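Local coordinates for protein O-succinylhomoserine sulfhydrylase (Mycobacterium tuberculosis, PDB 3NDN) that probably makes L-homocysteine from O-succinyl-L-homoserine and hydrogen sulfide, using pyridoxal 5'-phosphate, on the pathway to methionine, at residues 26-38 with 83-95. Numbering follows the deposited sequence.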
ATOM      1  N   SER A  26      12.714  26.595 -11.242  1.00 39.49           N
ATOM      2  CA  SER A  26      12.145  27.113  -9.994  1.00 38.64           C
ATOM      3  C   SER A  26      11.797  26.037  -8.942  1.00 38.13           C
ATOM      4  O   SER A  26      11.882  24.823  -9.220  1.00 37.85           O
ATOM      5  CB  SER A  26      10.905  27.942 -10.298  1.00 39.06           C
ATOM      6  OG  SER A  26       9.850  27.094 -10.715  1.00 40.46           O
ATOM      7  N   GLN A  27      11.420  26.502  -7.742  1.00 37.05           N
ATOM      8  CA  GLN A  27      10.989  25.651  -6.609  1.00 36.24           C
ATOM      9  C   GLN A  27       9.791  24.748  -6.979  1.00 35.52           C
ATOM     10  O   GLN A  27       9.743  23.590  -6.574  1.00 34.88           O
ATOM     11  CB  GLN A  27      10.656  26.517  -5.378  1.00 36.80           C
ATOM     12  CG  GLN A  27      10.828  25.825  -3.995  1.00 37.69           C
ATOM     13  CD  GLN A  27      10.434  26.713  -2.802  1.00 41.12           C
ATOM     14  OE1 GLN A  27       9.438  27.437  -2.852  1.00 41.00           O
ATOM     15  NE2 GLN A  27      11.208  26.635  -1.714  1.00 41.02           N
ATOM     16  N   ALA A  28       8.858  25.263  -7.783  1.00 34.94           N
ATOM     17  CA  ALA A  28       7.682  24.481  -8.215  1.00 34.18           C
ATOM     18  C   ALA A  28       8.081  23.300  -9.097  1.00 33.72           C
ATOM     19  O   ALA A  28       7.601  22.182  -8.919  1.00 33.67           O
ATOM     20  CB  ALA A  28       6.681  25.364  -8.943  1.00 34.74           C
ATOM     21  N   THR A  29       8.952  23.565 -10.062  1.00 33.38           N
ATOM     22  CA  THR A  29       9.457  22.543 -10.979  1.00 32.14           C
ATOM     23  C   THR A  29      10.235  21.397 -10.290  1.00 31.79           C
ATOM     24  O   THR A  29      10.030  20.212 -10.628  1.00 31.25           O
ATOM     25  CB  THR A  29      10.287  23.211 -12.092  1.00 32.88           C
ATOM     26  OG1 THR A  29       9.453  24.126 -12.803  1.00 31.30           O
ATOM     27  CG2 THR A  29      10.826  22.202 -13.055  1.00 31.72           C
ATOM     28  N   VAL A  30      11.109  21.719  -9.325  1.00 30.87           N
ATOM     29  CA  VAL A  30      11.849  20.662  -8.611  1.00 30.69           C
ATOM     30  C   VAL A  30      10.938  19.797  -7.741  1.00 29.49           C
ATOM     31  O   VAL A  30      11.236  18.623  -7.510  1.00 29.34           O
ATOM     32  CB  VAL A  30      13.090  21.170  -7.749  1.00 30.75           C
ATOM     33  CG1 VAL A  30      14.123  21.922  -8.618  1.00 32.18           C
ATOM     34  CG2 VAL A  30      12.650  22.006  -6.572  1.00 32.05           C
ATOM     35  N   GLY A  31       9.850  20.378  -7.223  1.00 28.57           N
ATOM     36  CA  GLY A  31       8.890  19.590  -6.446  1.00 27.65           C
ATOM     37  C   GLY A  31       8.161  18.537  -7.276  1.00 27.43           C
ATOM     38  O   GLY A  31       7.806  17.468  -6.765  1.00 27.07           O
ATOM     39  N   VAL A  32       7.938  18.824  -8.560  1.00 26.42           N
ATOM     40  CA  VAL A  32       7.279  17.862  -9.448  1.00 26.93           C
ATOM     41  C   VAL A  32       8.197  16.707  -9.895  1.00 28.05           C
ATOM     42  O   VAL A  32       7.753  15.555  -9.976  1.00 28.02           O
ATOM     43  CB  VAL A  32       6.645  18.575 -10.691  1.00 27.13           C
ATOM     44  CG1 VAL A  32       6.066  17.570 -11.684  1.00 27.64           C
ATOM     45  CG2 VAL A  32       5.548  19.586 -10.232  1.00 26.49           C
ATOM     46  N   ARG A  33       9.456  17.002 -10.211  1.00 28.75           N
ATOM     47  CA  ARG A  33      10.312  15.975 -10.852  1.00 30.33           C
ATOM     48  C   ARG A  33      11.781  15.921 -10.389  1.00 31.44           C
ATOM     49  O   ARG A  33      12.620  15.263 -11.029  1.00 33.01           O
ATOM     50  CB  ARG A  33      10.201  16.047 -12.408  1.00 31.89           C
ATOM     51  CG  ARG A  33      10.041  17.445 -13.003  1.00 32.13           C
ATOM     52  CD  ARG A  33      10.252  17.518 -14.535  1.00 32.06           C
ATOM     53  NE  ARG A  33       9.163  17.007 -15.389  1.00 31.34           N
ATOM     54  CZ  ARG A  33       9.168  15.817 -15.985  1.00 30.51           C
ATOM     55  NH1 ARG A  33      10.200  15.001 -15.817  1.00 29.45           N
ATOM     56  NH2 ARG A  33       8.149  15.441 -16.774  1.00 33.36           N
ATOM     57  N   GLY A  34      12.095  16.587  -9.282  1.00 31.54           N
ATOM     58  CA  GLY A  34      13.433  16.504  -8.673  1.00 31.89           C
ATOM     59  C   GLY A  34      13.756  15.191  -7.948  1.00 31.73           C
ATOM     60  O   GLY A  34      12.878  14.554  -7.338  1.00 31.38           O
ATOM     61  N   GLY A  35      15.017  14.774  -8.053  1.00 31.45           N
ATOM     62  CA  GLY A  35      15.560  13.657  -7.268  1.00 31.22           C
ATOM     63  C   GLY A  35      15.175  12.238  -7.666  1.00 31.40           C
ATOM     64  O   GLY A  35      15.353  11.299  -6.871  1.00 30.22           O
ATOM     65  N   MET A  36      14.657  12.064  -8.884  1.00 31.42           N
ATOM     66  CA  MET A  36      14.182  10.745  -9.333  1.00 32.11           C
ATOM     67  C   MET A  36      15.335   9.846  -9.722  1.00 32.21           C
ATOM     68  O   MET A  36      16.373  10.333 -10.151  1.00 32.52           O
ATOM     69  CB  MET A  36      13.260  10.881 -10.552  1.00 32.62           C
ATOM     70  CG  MET A  36      12.042  11.739 -10.323  1.00 33.21           C
ATOM     71  SD  MET A  36      10.875  11.586 -11.686  1.00 39.32           S
ATOM     72  CE  MET A  36      11.700  12.446 -13.025  1.00 39.33           C
ATOM     73  N   LEU A  37      15.125   8.540  -9.574  1.00 32.93           N
ATOM     74  CA  LEU A  37      16.079   7.489  -9.983  1.00 34.09           C
ATOM     75  C   LEU A  37      15.325   6.333 -10.687  1.00 33.73           C
ATOM     76  O   LEU A  37      15.021   5.305 -10.058  1.00 33.65           O
ATOM     77  CB  LEU A  37      16.772   6.941  -8.728  1.00 35.21           C
ATOM     78  CG  LEU A  37      17.886   7.707  -8.006  1.00 38.54           C
ATOM     79  CD1 LEU A  37      17.804   7.441  -6.493  1.00 41.16           C
ATOM     80  CD2 LEU A  37      19.244   7.296  -8.569  1.00 42.74           C
ATOM     81  N   ARG A  38      15.007   6.501 -11.975  1.00 32.91           N
ATOM     82  CA  ARG A  38      14.217   5.506 -12.712  1.00 32.46           C
ATOM     83  C   ARG A  38      15.027   4.227 -12.944  1.00 31.94           C
ATOM     84  O   ARG A  38      16.246   4.301 -13.181  1.00 31.71           O
ATOM     85  CB  ARG A  38      13.703   6.090 -14.052  1.00 32.55           C
ATOM     86  CG  ARG A  38      12.587   7.137 -13.875  1.00 33.17           C
ATOM     87  CD  ARG A  38      12.153   7.791 -15.201  1.00 33.35           C
ATOM     88  NE  ARG A  38      10.926   8.595 -15.047  1.00 32.99           N
ATOM     89  CZ  ARG A  38      10.672   9.750 -15.675  1.00 34.14           C
ATOM     90  NH1 ARG A  38      11.576  10.302 -16.491  1.00 32.85           N
ATOM     91  NH2 ARG A  38       9.519  10.383 -15.466  1.00 31.51           N
ATOM     92  N   VAL A  83      13.272   5.867  -0.204  1.00 26.60           N
ATOM     93  CA  VAL A  83      13.613   6.859   0.805  1.00 26.17           C
ATOM     94  C   VAL A  83      14.584   7.942   0.262  1.00 26.14           C
ATOM     95  O   VAL A  83      14.429   9.124   0.574  1.00 25.56           O
ATOM     96  CB  VAL A  83      14.134   6.188   2.126  1.00 26.23           C
ATOM     97  CG1 VAL A  83      14.573   7.255   3.154  1.00 26.60           C
ATOM     98  CG2 VAL A  83      13.036   5.320   2.737  1.00 26.16           C
ATOM     99  N   SER A  84      15.572   7.543  -0.549  1.00 25.87           N
ATOM    100  CA  SER A  84      16.510   8.514  -1.150  1.00 25.95           C
ATOM    101  C   SER A  84      15.834   9.561  -2.060  1.00 25.69           C
ATOM    102  O   SER A  84      16.284  10.712  -2.113  1.00 24.34           O
ATOM    103  CB  SER A  84      17.620   7.790  -1.950  1.00 26.90           C
ATOM    104  OG  SER A  84      18.488   7.082  -1.081  1.00 27.94           O
ATOM    105  N   VAL A  85      14.779   9.158  -2.784  1.00 25.16           N
ATOM    106  CA  VAL A  85      14.048  10.074  -3.659  1.00 25.24           C
ATOM    107  C   VAL A  85      13.308  11.136  -2.809  1.00 25.04           C
ATOM    108  O   VAL A  85      13.355  12.321  -3.145  1.00 24.83           O
ATOM    109  CB  VAL A  85      13.043   9.321  -4.607  1.00 25.11           C
ATOM    110  CG1 VAL A  85      12.199  10.300  -5.432  1.00 26.50           C
ATOM    111  CG2 VAL A  85      13.790   8.330  -5.544  1.00 25.86           C
ATOM    112  N   PHE A  86      12.689  10.721  -1.691  1.00 24.77           N
ATOM    113  CA  PHE A  86      12.023  11.688  -0.772  1.00 24.80           C
ATOM    114  C   PHE A  86      13.050  12.700  -0.194  1.00 25.73           C
ATOM    115  O   PHE A  86      12.784  13.917  -0.178  1.00 25.85           O
ATOM    116  CB  PHE A  86      11.289  10.977   0.405  1.00 24.04           C
ATOM    117  CG  PHE A  86      10.913  11.907   1.533  1.00 25.67           C
ATOM    118  CD1 PHE A  86       9.893  12.838   1.371  1.00 25.63           C
ATOM    119  CD2 PHE A  86      11.610  11.870   2.758  1.00 24.59           C
ATOM    120  CE1 PHE A  86       9.559  13.718   2.400  1.00 26.78           C
ATOM    121  CE2 PHE A  86      11.288  12.744   3.785  1.00 27.47           C
ATOM    122  CZ  PHE A  86      10.268  13.677   3.614  1.00 25.48           C
ATOM    123  N   GLU A  87      14.176  12.177   0.294  1.00 27.07           N
ATOM    124  CA  GLU A  87      15.267  12.983   0.904  1.00 27.73           C
ATOM    125  C   GLU A  87      15.793  14.028  -0.095  1.00 28.53           C
ATOM    126  O   GLU A  87      15.961  15.206   0.254  1.00 28.08           O
ATOM    127  CB  GLU A  87      16.431  12.102   1.371  1.00 28.41           C
ATOM    128  CG  GLU A  87      16.194  11.286   2.661  1.00 28.66           C
ATOM    129  CD  GLU A  87      17.257  10.206   2.926  1.00 31.73           C
ATOM    130  OE1 GLU A  87      17.998   9.833   1.976  1.00 29.92           O
ATOM    131  OE2 GLU A  87      17.353   9.707   4.094  1.00 29.72           O
ATOM    132  N   GLU A  88      16.043  13.600  -1.329  1.00 28.63           N
ATOM    133  CA  GLU A  88      16.621  14.514  -2.327  1.00 29.77           C
ATOM    134  C   GLU A  88      15.640  15.554  -2.854  1.00 29.35           C
ATOM    135  O   GLU A  88      16.013  16.718  -3.082  1.00 29.35           O
ATOM    136  CB  GLU A  88      17.292  13.732  -3.461  1.00 29.85           C
ATOM    137  CG  GLU A  88      17.912  14.605  -4.563  1.00 31.31           C
ATOM    138  CD  GLU A  88      19.271  15.198  -4.202  1.00 33.57           C
ATOM    139  OE1 GLU A  88      19.753  15.000  -3.048  1.00 31.03           O
ATOM    140  OE2 GLU A  88      19.864  15.862  -5.099  1.00 33.91           O
ATOM    141  N   ARG A  89      14.380  15.156  -3.054  1.00 28.98           N
ATOM    142  CA  ARG A  89      13.339  16.105  -3.459  1.00 27.96           C
ATOM    143  C   ARG A  89      13.147  17.228  -2.420  1.00 27.54           C
ATOM    144  O   ARG A  89      13.096  18.411  -2.782  1.00 26.10           O
ATOM    145  CB  ARG A  89      12.005  15.373  -3.778  1.00 27.83           C
ATOM    146  CG  ARG A  89      10.883  16.272  -4.347  1.00 28.74           C
ATOM    147  CD  ARG A  89       9.730  15.421  -4.957  1.00 28.32           C
ATOM    148  NE  ARG A  89      10.176  14.699  -6.155  1.00 28.47           N
ATOM    149  CZ  ARG A  89       9.408  13.906  -6.913  1.00 29.37           C
ATOM    150  NH1 ARG A  89       9.935  13.311  -7.985  1.00 30.19           N
ATOM    151  NH2 ARG A  89       8.129  13.687  -6.599  1.00 26.64           N
ATOM    152  N   LEU A  90      13.075  16.873  -1.129  1.00 26.07           N
ATOM    153  CA  LEU A  90      12.941  17.884  -0.072  1.00 26.21           C
ATOM    154  C   LEU A  90      14.218  18.757   0.021  1.00 26.06           C
ATOM    155  O   LEU A  90      14.125  19.967   0.216  1.00 25.97           O
ATOM    156  CB  LEU A  90      12.628  17.226   1.310  1.00 25.16           C
ATOM    157  CG  LEU A  90      12.401  18.133   2.536  1.00 27.01           C
ATOM    158  CD1 LEU A  90      11.306  19.198   2.322  1.00 25.80           C
ATOM    159  CD2 LEU A  90      12.159  17.315   3.846  1.00 26.65           C
ATOM    160  N   ARG A  91      15.387  18.144  -0.144  1.00 25.74           N
ATOM    161  CA  ARG A  91      16.676  18.868  -0.101  1.00 26.49           C
ATOM    162  C   ARG A  91      16.735  19.922  -1.226  1.00 27.19           C
ATOM    163  O   ARG A  91      17.185  21.059  -1.005  1.00 28.13           O
ATOM    164  CB  ARG A  91      17.870  17.891  -0.222  1.00 26.62           C
ATOM    165  CG  ARG A  91      19.281  18.542   0.037  1.00 27.31           C
ATOM    166  CD  ARG A  91      20.450  17.716  -0.588  1.00 29.02           C
ATOM    167  NE  ARG A  91      20.389  17.635  -2.056  1.00 29.71           N
ATOM    168  CZ  ARG A  91      20.558  18.658  -2.902  1.00 32.71           C
ATOM    169  NH1 ARG A  91      20.783  19.904  -2.459  1.00 32.74           N
ATOM    170  NH2 ARG A  91      20.476  18.442  -4.217  1.00 31.09           N
ATOM    171  N   LEU A  92      16.260  19.545  -2.412  1.00 26.87           N
ATOM    172  CA  LEU A  92      16.193  20.458  -3.574  1.00 27.05           C
ATOM    173  C   LEU A  92      15.263  21.637  -3.322  1.00 27.46           C
ATOM    174  O   LEU A  92      15.643  22.775  -3.606  1.00 28.31           O
ATOM    175  CB  LEU A  92      15.770  19.730  -4.860  1.00 27.24           C
ATOM    176  CG  LEU A  92      16.875  18.870  -5.514  1.00 27.37           C
ATOM    177  CD1 LEU A  92      16.290  17.826  -6.474  1.00 26.77           C
ATOM    178  CD2 LEU A  92      17.908  19.751  -6.240  1.00 29.84           C
ATOM    179  N   ILE A  93      14.066  21.365  -2.794  1.00 26.94           N
ATOM    180  CA  ILE A  93      13.086  22.438  -2.442  1.00 28.05           C
ATOM    181  C   ILE A  93      13.650  23.453  -1.427  1.00 29.39           C
ATOM    182  O   ILE A  93      13.436  24.679  -1.549  1.00 30.45           O
ATOM    183  CB  ILE A  93      11.738  21.821  -1.944  1.00 27.25           C
ATOM    184  CG1 ILE A  93      11.013  21.113  -3.108  1.00 27.36           C
ATOM    185  CG2 ILE A  93      10.820  22.884  -1.273  1.00 27.55           C
ATOM    186  CD1 ILE A  93       9.806  20.249  -2.678  1.00 26.82           C
ATOM    187  N   GLU A  94      14.355  22.944  -0.419  1.00 30.29           N
ATOM    188  CA  GLU A  94      14.850  23.763   0.698  1.00 32.04           C
ATOM    189  C   GLU A  94      16.156  24.508   0.376  1.00 32.65           C
ATOM    190  O   GLU A  94      16.408  25.603   0.911  1.00 33.79           O
ATOM    191  CB  GLU A  94      15.005  22.871   1.946  1.00 31.95           C
ATOM    192  CG  GLU A  94      15.490  23.566   3.253  1.00 35.31           C
ATOM    193  CD  GLU A  94      14.402  24.404   3.936  1.00 38.49           C
ATOM    194  OE1 GLU A  94      13.200  24.125   3.744  1.00 39.16           O
ATOM    195  OE2 GLU A  94      14.760  25.353   4.667  1.00 42.08           O
ATOM    196  N   GLY A  95      16.982  23.923  -0.492  1.00 32.74           N
ATOM    197  CA  GLY A  95      18.334  24.449  -0.799  1.00 32.34           C
ATOM    198  C   GLY A  95      19.357  24.173   0.302  1.00 32.30           C
ATOM    199  O   GLY A  95      20.177  25.045   0.627  1.00 32.06           O
TER
HETATM  200  O   HOH W   1      17.391  10.696  -5.096  1.00 36.10           O
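The guanidinium of R89 reaches across to the backbone of residues 32-36. V32 O lies over one of its faces, 3.5 Å above the plane and displaced from the centre; G34 O and M36 CG sit at its edge. NE and NH1 grip G34 O side-on. R89 NE lies 3.0 Å from G34 O, in the carbonyl plane and on a lone pair; the bond from NH1 is longer and more bent, its donor tilted 33° from that plane. The R89 side chain is extended as far as CD and bends at chi3 (-67°), which brings its guanidinium to G34 O. R89 CD passes 3.3 Å from G31 O, a buried carbonyl without a polar partner. Salt bridges to E46 and E275 occupy NH1 and NH2, probably balancing the buried charge.

Close approach of the backbones relies on glycine. G34 CA and G35 N rest on L92 CD1, and G35, at positive phi, lays its CA 3.7 Å from E88 CG, while its carbonyl oxygen meets both methyls of V85. Further along, V30 CG2 packs on I93 CG1, and I93 CD1 touches G31 CA. At the far end Q27, extended, sends NE2 to I93 O in a nearly straight bond (3.0 Å, 172°).

R33 forms salt bridges with D355 and E400 of a second subunit, so 26-38 meets both helix 81-94 and that neighbour. Helices 27-33 and 83-94 run antiparallel, axes 8.9 Å apart at closest approach, and residues 34-37 continue along the second, joining the N-terminal segment to the PLP-binding fold of trans-sulfuration enzymes.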